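Local coordinates for intimin (Escherichia coli, PDB 1F00), which probably attaches enteropathogenic bacteria to the host cell by presenting, at the end of an extracellular rod, a C-terminal lectin-like domain that binds the intimin receptor, at residues G131-Y136 with I168-Q173; V187-K192 with A276-V281. All blocks are in the same frame, centred on the assembly; numbering follows the deposited sequence.

In the fold
Intimin's C-terminal fragment is an elongated single chain in which immunoglobulin-like domains are followed by a C-type lectin-like domain, and the two contacts belong to successive parts of this rod. Interaction 1 (131-136 with 168-173) joins two turns in the second Ig-like domain, next to T95 and L97 at the approach from the first. Interaction 2 (187-192 with 276-281) pairs the first and last strands of the lectin-like domain, which probably carries the receptor-binding surface. Their centres lie 41 Å apart and their nearest atoms about 30 Å apart, so they do not touch. Neither contains a bound ligand.

Interaction 1: residues G131-Y136 with I168-Q173; sequences GGNGKY and ISSDNQ
N133 and D171 lie side by side, pointing opposite ways, their amide and carboxylate planes 44° apart, where two turns of an immunoglobulin-like domain meet. G131-G134 is a type II' turn, and G132 occupies its positive-phi corner, a natural place for glycine. Its bare CA lies 3.4 Å from D171 OD2 and equally close to Q173 NE2, a tight fit that suits a residue without a side chain.

The carboxylate of D171 is the hub. N133 N donates to D171 OD2 across 3.0 Å from well above the carboxylate plane, while S169 OG reaches the same oxygen on its syn side, at 2.6 Å and from the opposite face. D171 OD1 uses its syn lone pair to accept from Q173 NE2 at 2.9 Å, almost exactly in the amide plane of the glutamine, which also bonds to T95 and L97. With both oxygens engaged, the carboxylate's rotation is fixed.

N133 folds back, CG lying between its own N and carbonyl carbon (chi1 70°), and OD1 accepts from K135 N, an Asx turn. ND2 faces S170 OG at a separation so short that its detail is doubtful. The extended aliphatic part of K135 runs alongside that serine hydroxyl before continuing past it, and S170 N donates to K135 O at 3.1 Å.

Beyond this the chains pair as antiparallel strands, Y136 opposite S169, whose CB lies at the edge of the tyrosine ring. The phenol OH returns to G131 O, tying off the turn. N172 and Q173 both face S169, a G1 bulge, with N172 taking the positive phi that asparagine tolerates.

Three donors, N133 N, S169 OG and Q173 NE2, would offset the cost of burying D171's carboxylate and probably favour its ionised form.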
ATOM      1  N   GLY A 131      11.131   0.540  -3.575  1.00 22.74           N
ATOM      2  CA  GLY A 131      11.659   1.799  -4.061  1.00 23.54           C
ATOM      3  C   GLY A 131      11.839   2.791  -2.932  1.00 22.18           C
ATOM      4  O   GLY A 131      11.663   2.446  -1.766  1.00 22.16           O
ATOM      5  N   GLY A 132      12.171   4.030  -3.278  1.00 22.54           N
ATOM      6  CA  GLY A 132      12.385   5.037  -2.259  1.00 20.77           C
ATOM      7  C   GLY A 132      13.594   4.604  -1.452  1.00 22.42           C
ATOM      8  O   GLY A 132      14.396   3.809  -1.934  1.00 20.20           O
ATOM      9  N   ASN A 133      13.727   5.104  -0.229  1.00 22.10           N
ATOM     10  CA  ASN A 133      14.865   4.737   0.605  1.00 23.21           C
ATOM     11  C   ASN A 133      14.571   3.518   1.475  1.00 23.78           C
ATOM     12  O   ASN A 133      15.336   3.191   2.383  1.00 24.53           O
ATOM     13  CB  ASN A 133      15.283   5.921   1.478  1.00 23.54           C
ATOM     14  CG  ASN A 133      14.278   6.229   2.563  1.00 24.31           C
ATOM     15  OD1 ASN A 133      13.160   5.708   2.566  1.00 24.71           O
ATOM     16  ND2 ASN A 133      14.670   7.087   3.491  1.00 21.95           N
ATOM     17  N   GLY A 134      13.449   2.860   1.201  1.00 23.02           N
ATOM     18  CA  GLY A 134      13.085   1.665   1.938  1.00 22.31           C
ATOM     19  C   GLY A 134      12.420   1.828   3.290  1.00 22.05           C
ATOM     20  O   GLY A 134      12.043   0.831   3.898  1.00 22.56           O
ATOM     21  N   LYS A 135      12.283   3.062   3.773  1.00 21.51           N
ATOM     22  CA  LYS A 135      11.644   3.315   5.066  1.00 22.94           C
ATOM     23  C   LYS A 135      10.223   3.817   4.786  1.00 21.40           C
ATOM     24  O   LYS A 135      10.028   4.968   4.398  1.00 20.03           O
ATOM     25  CB  LYS A 135      12.447   4.354   5.849  1.00 24.52           C
ATOM     26  CG  LYS A 135      11.934   4.611   7.253  1.00 31.43           C
ATOM     27  CD  LYS A 135      12.835   5.596   7.992  1.00 34.01           C
ATOM     28  CE  LYS A 135      12.289   5.917   9.375  1.00 37.03           C
ATOM     29  NZ  LYS A 135      13.175   6.862  10.116  1.00 40.39           N
ATOM     30  N   TYR A 136       9.241   2.944   5.000  1.00 21.53           N
ATOM     31  CA  TYR A 136       7.845   3.249   4.696  1.00 20.13           C
ATOM     32  C   TYR A 136       6.888   3.541   5.852  1.00 20.94           C
ATOM     33  O   TYR A 136       7.040   3.025   6.959  1.00 20.97           O
ATOM     34  CB  TYR A 136       7.257   2.095   3.876  1.00 19.90           C
ATOM     35  CG  TYR A 136       8.154   1.604   2.759  1.00 21.14           C
ATOM     36  CD1 TYR A 136       8.713   2.498   1.851  1.00 20.49           C
ATOM     37  CD2 TYR A 136       8.429   0.239   2.598  1.00 20.64           C
ATOM     38  CE1 TYR A 136       9.522   2.059   0.813  1.00 20.25           C
ATOM     39  CE2 TYR A 136       9.241  -0.212   1.556  1.00 21.26           C
ATOM     40  CZ  TYR A 136       9.784   0.709   0.667  1.00 18.49           C
ATOM     41  OH  TYR A 136      10.588   0.295  -0.371  1.00 22.12           O
ATOM     42  N   ILE A 168       4.374   6.219   2.069  1.00 17.81           N
ATOM     43  CA  ILE A 168       5.343   7.277   1.824  1.00 19.00           C
ATOM     44  C   ILE A 168       6.697   6.805   2.343  1.00 19.07           C
ATOM     45  O   ILE A 168       6.777   6.107   3.355  1.00 18.35           O
ATOM     46  CB  ILE A 168       4.950   8.612   2.524  1.00 20.92           C
ATOM     47  CG1 ILE A 168       4.822   8.411   4.033  1.00 22.40           C
ATOM     48  CG2 ILE A 168       3.644   9.132   1.948  1.00 19.69           C
ATOM     49  CD1 ILE A 168       4.388   9.670   4.777  1.00 22.47           C
ATOM     50  N   SER A 169       7.757   7.156   1.625  1.00 17.19           N
ATOM     51  CA  SER A 169       9.108   6.783   2.029  1.00 19.09           C
ATOM     52  C   SER A 169       9.758   8.049   2.568  1.00 19.52           C
ATOM     53  O   SER A 169       9.418   9.149   2.128  1.00 23.21           O
ATOM     54  CB  SER A 169       9.882   6.227   0.829  1.00 15.99           C
ATOM     55  OG  SER A 169       9.797   7.097  -0.288  1.00 16.35           O
ATOM     56  N   SER A 170      10.690   7.907   3.508  1.00 21.10           N
ATOM     57  CA  SER A 170      11.322   9.074   4.108  1.00 20.20           C
ATOM     58  C   SER A 170      12.220   9.906   3.200  1.00 21.46           C
ATOM     59  O   SER A 170      12.728  10.944   3.623  1.00 21.97           O
ATOM     60  CB  SER A 170      12.076   8.682   5.391  1.00 22.09           C
ATOM     61  OG  SER A 170      13.054   7.693   5.153  1.00 23.37           O
ATOM     62  N   ASP A 171      12.427   9.467   1.961  1.00 20.62           N
ATOM     63  CA  ASP A 171      13.228  10.257   1.030  1.00 20.62           C
ATOM     64  C   ASP A 171      12.249  11.194   0.329  1.00 22.19           C
ATOM     65  O   ASP A 171      12.602  11.896  -0.618  1.00 23.62           O
ATOM     66  CB  ASP A 171      13.938   9.373  -0.002  1.00 20.48           C
ATOM     67  CG  ASP A 171      12.977   8.525  -0.800  1.00 20.16           C
ATOM     68  OD1 ASP A 171      12.928   8.668  -2.042  1.00 18.31           O
ATOM     69  OD2 ASP A 171      12.270   7.715  -0.175  1.00 20.45           O
ATOM     70  N   ASN A 172      11.008  11.174   0.812  1.00 22.82           N
ATOM     71  CA  ASN A 172       9.934  12.023   0.305  1.00 24.24           C
ATOM     72  C   ASN A 172       9.287  11.612  -1.016  1.00 22.76           C
ATOM     73  O   ASN A 172       9.411  12.302  -2.030  1.00 22.27           O
ATOM     74  CB  ASN A 172      10.421  13.471   0.207  1.00 28.21           C
ATOM     75  CG  ASN A 172       9.342  14.413  -0.258  1.00 32.79           C
ATOM     76  OD1 ASN A 172       8.278  14.503   0.356  1.00 35.74           O
ATOM     77  ND2 ASN A 172       9.605  15.127  -1.353  1.00 35.51           N
ATOM     78  N   GLN A 173       8.599  10.478  -0.996  1.00 20.52           N
ATOM     79  CA  GLN A 173       7.874   9.983  -2.162  1.00 17.47           C
ATOM     80  C   GLN A 173       6.555   9.424  -1.654  1.00 17.64           C
ATOM     81  O   GLN A 173       6.416   9.121  -0.462  1.00 15.58           O
ATOM     82  CB  GLN A 173       8.635   8.863  -2.884  1.00 18.71           C
ATOM     83  CG  GLN A 173       9.818   9.314  -3.720  1.00 18.05           C
ATOM     84  CD  GLN A 173      10.323   8.199  -4.618  1.00 19.76           C
ATOM     85  OE1 GLN A 173       9.663   7.822  -5.587  1.00 17.03           O
ATOM     86  NE2 GLN A 173      11.490   7.653  -4.290  1.00 20.31           N
TER

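Interaction 2: residues V187-K192 with A276-V281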
ATOM      1  N   VAL A 187     -20.286 -11.156   7.033  1.00 13.57           N
ATOM      2  CA  VAL A 187     -20.244 -10.812   8.449  1.00 15.42           C
ATOM      3  C   VAL A 187     -20.691 -11.912   9.413  1.00 15.88           C
ATOM      4  O   VAL A 187     -21.878 -12.055   9.688  1.00 16.52           O
ATOM      5  CB  VAL A 187     -21.102  -9.552   8.712  1.00 16.01           C
ATOM      6  CG1 VAL A 187     -21.065  -9.182  10.190  1.00 16.06           C
ATOM      7  CG2 VAL A 187     -20.603  -8.394   7.845  1.00 16.18           C
ATOM      8  N   PRO A 188     -19.739 -12.706   9.931  1.00 16.91           N
ATOM      9  CA  PRO A 188     -20.074 -13.781  10.874  1.00 17.77           C
ATOM     10  C   PRO A 188     -20.337 -13.168  12.253  1.00 18.90           C
ATOM     11  O   PRO A 188     -19.581 -12.302  12.705  1.00 20.36           O
ATOM     12  CB  PRO A 188     -18.810 -14.648  10.895  1.00 18.30           C
ATOM     13  CG  PRO A 188     -18.096 -14.300   9.618  1.00 16.80           C
ATOM     14  CD  PRO A 188     -18.339 -12.818   9.494  1.00 15.95           C
ATOM     15  N   ASN A 189     -21.406 -13.601  12.909  1.00 16.13           N
ATOM     16  CA  ASN A 189     -21.734 -13.104  14.242  1.00 16.52           C
ATOM     17  C   ASN A 189     -21.324 -14.223  15.213  1.00 14.78           C
ATOM     18  O   ASN A 189     -22.083 -15.156  15.471  1.00 15.37           O
ATOM     19  CB  ASN A 189     -23.234 -12.790  14.311  1.00 18.06           C
ATOM     20  CG  ASN A 189     -23.635 -11.656  13.359  1.00 25.31           C
ATOM     21  OD1 ASN A 189     -23.410 -10.476  13.651  1.00 26.86           O
ATOM     22  ND2 ASN A 189     -24.215 -12.014  12.207  1.00 25.56           N
ATOM     23  N   MET A 190     -20.111 -14.108  15.750  1.00 13.87           N
ATOM     24  CA  MET A 190     -19.536 -15.126  16.628  1.00 15.81           C
ATOM     25  C   MET A 190     -19.882 -15.161  18.120  1.00 17.03           C
ATOM     26  O   MET A 190     -19.388 -16.034  18.838  1.00 17.07           O
ATOM     27  CB  MET A 190     -18.009 -15.085  16.498  1.00 17.90           C
ATOM     28  CG  MET A 190     -17.503 -15.182  15.068  1.00 20.37           C
ATOM     29  SD  MET A 190     -18.323 -16.502  14.161  1.00 22.05           S
ATOM     30  CE  MET A 190     -17.886 -17.954  15.173  1.00 21.08           C
ATOM     31  N   SER A 191     -20.716 -14.247  18.599  1.00 16.68           N
ATOM     32  CA  SER A 191     -21.037 -14.227  20.025  1.00 18.64           C
ATOM     33  C   SER A 191     -21.915 -15.380  20.516  1.00 18.11           C
ATOM     34  O   SER A 191     -21.909 -15.713  21.707  1.00 17.66           O
ATOM     35  CB  SER A 191     -21.684 -12.889  20.397  1.00 20.45           C
ATOM     36  OG  SER A 191     -22.896 -12.691  19.689  1.00 23.63           O
ATOM     37  N   LYS A 192     -22.656 -16.004  19.606  1.00 16.92           N
ATOM     38  CA  LYS A 192     -23.542 -17.098  19.989  1.00 17.27           C
ATOM     39  C   LYS A 192     -24.141 -17.829  18.796  1.00 16.74           C
ATOM     40  O   LYS A 192     -24.379 -17.229  17.749  1.00 16.37           O
ATOM     41  CB  LYS A 192     -24.696 -16.544  20.823  1.00 17.33           C
ATOM     42  CG  LYS A 192     -25.486 -15.454  20.090  1.00 18.73           C
ATOM     43  CD  LYS A 192     -26.619 -14.890  20.933  1.00 20.72           C
ATOM     44  CE  LYS A 192     -27.275 -13.698  20.241  1.00 21.53           C
ATOM     45  NZ  LYS A 192     -28.400 -13.157  21.055  1.00 23.40           N
ATOM     46  N   ALA A 276     -25.981 -23.378  14.630  1.00 18.08           N
ATOM     47  CA  ALA A 276     -24.988 -22.662  13.842  1.00 15.96           C
ATOM     48  C   ALA A 276     -24.966 -21.170  14.113  1.00 15.85           C
ATOM     49  O   ALA A 276     -25.842 -20.641  14.792  1.00 15.50           O
ATOM     50  CB  ALA A 276     -25.234 -22.916  12.354  1.00 15.42           C
ATOM     51  N   TYR A 277     -23.943 -20.505  13.581  1.00 14.54           N
ATOM     52  CA  TYR A 277     -23.793 -19.067  13.734  1.00 15.74           C
ATOM     53  C   TYR A 277     -24.510 -18.358  12.598  1.00 17.14           C
ATOM     54  O   TYR A 277     -24.720 -18.936  11.532  1.00 14.59           O
ATOM     55  CB  TYR A 277     -22.317 -18.674  13.708  1.00 15.79           C
ATOM     56  CG  TYR A 277     -21.552 -19.159  14.904  1.00 18.54           C
ATOM     57  CD1 TYR A 277     -20.807 -20.337  14.855  1.00 17.29           C
ATOM     58  CD2 TYR A 277     -21.602 -18.457  16.110  1.00 18.75           C
ATOM     59  CE1 TYR A 277     -20.129 -20.805  15.982  1.00 19.16           C
ATOM     60  CE2 TYR A 277     -20.934 -18.919  17.243  1.00 20.05           C
ATOM     61  CZ  TYR A 277     -20.201 -20.091  17.170  1.00 22.09           C
ATOM     62  OH  TYR A 277     -19.547 -20.548  18.289  1.00 23.67           O
ATOM     63  N   ALA A 278     -24.895 -17.108  12.837  1.00 16.23           N
ATOM     64  CA  ALA A 278     -25.554 -16.328  11.815  1.00 15.99           C
ATOM     65  C   ALA A 278     -24.468 -15.546  11.089  1.00 16.29           C
ATOM     66  O   ALA A 278     -23.812 -14.679  11.675  1.00 16.08           O
ATOM     67  CB  ALA A 278     -26.570 -15.374  12.436  1.00 16.27           C
ATOM     68  N   THR A 279     -24.249 -15.890   9.826  1.00 14.69           N
ATOM     69  CA  THR A 279     -23.270 -15.196   9.009  1.00 15.67           C
ATOM     70  C   THR A 279     -24.075 -14.477   7.940  1.00 16.45           C
ATOM     71  O   THR A 279     -24.794 -15.101   7.163  1.00 16.38           O
ATOM     72  CB  THR A 279     -22.251 -16.167   8.366  1.00 17.23           C
ATOM     73  OG1 THR A 279     -21.348 -16.636   9.374  1.00 16.50           O
ATOM     74  CG2 THR A 279     -21.442 -15.458   7.281  1.00 18.43           C
ATOM     75  N   CYS A 280     -23.966 -13.155   7.931  1.00 15.16           N
ATOM     76  CA  CYS A 280     -24.705 -12.329   6.989  1.00 16.77           C
ATOM     77  C   CYS A 280     -23.881 -11.915   5.771  1.00 16.55           C
ATOM     78  O   CYS A 280     -22.679 -11.681   5.872  1.00 15.66           O
ATOM     79  CB  CYS A 280     -25.217 -11.079   7.714  1.00 21.40           C
ATOM     80  SG  CYS A 280     -26.106  -9.898   6.676  1.00 25.71           S
ATOM     81  N   VAL A 281     -24.547 -11.837   4.621  1.00 15.02           N
ATOM     82  CA  VAL A 281     -23.910 -11.419   3.379  1.00 15.66           C
ATOM     83  C   VAL A 281     -24.517 -10.058   3.029  1.00 18.85           C
ATOM     84  O   VAL A 281     -25.723  -9.956   2.802  1.00 16.19           O
ATOM     85  CB  VAL A 281     -24.201 -12.406   2.233  1.00 14.00           C
ATOM     86  CG1 VAL A 281     -23.471 -11.957   0.963  1.00 15.39           C
ATOM     87  CG2 VAL A 281     -23.757 -13.814   2.629  1.00 14.35           C
TER
HETATM   88  O   HOH W   1     -24.662 -15.901  15.402  1.00 15.36           O
HETATM   89  O   HOH W   2     -20.307 -18.626  20.546  1.00 23.62           O
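V187 and C280 form a hydrogen-bonded antiparallel pair in the C-type lectin-like domain, whose first and last strands meet here. V187 N donates nearly straight to C280 O at 2.7 Å, and C280 N returns a bond to V187 O. On that same face C280 packs on C203 of helix 196-205, a cysteine pair consistent with a disulfide joining strand to helix.

P188 follows, opposite T279 at a non-hydrogen-bonded site, where a residue lacking an N-H costs the sheet nothing. Its CA and CB rest against T279 OG1, which is itself bonded to S241.

N189 doubles its grip on A278 O: backbone N and side-chain ND2 (2.7 Å) both donate to it, from opposite faces of the carbonyl plane. CG lies beside the asparagine's own N (chi1 -64°), which lets the amide curl back to this oxygen. A water takes the place of the reciprocal backbone bond, accepting from A278 N and donating to N189 O and K192 O.

M190 then bends at chi2 and chi3, its side chain running at about a right angle to that of Y277, a Met-aromatic contact in which a flexible thioether suits a flat partner. SD is 4.5 Å from the ring centroid. Where the chain turns its corner, a second water links M190 O to Y277 OH at the ring's edge; over one face, M190 CE sits 3.5 Å from the Y277 centroid, just 4° off the normal.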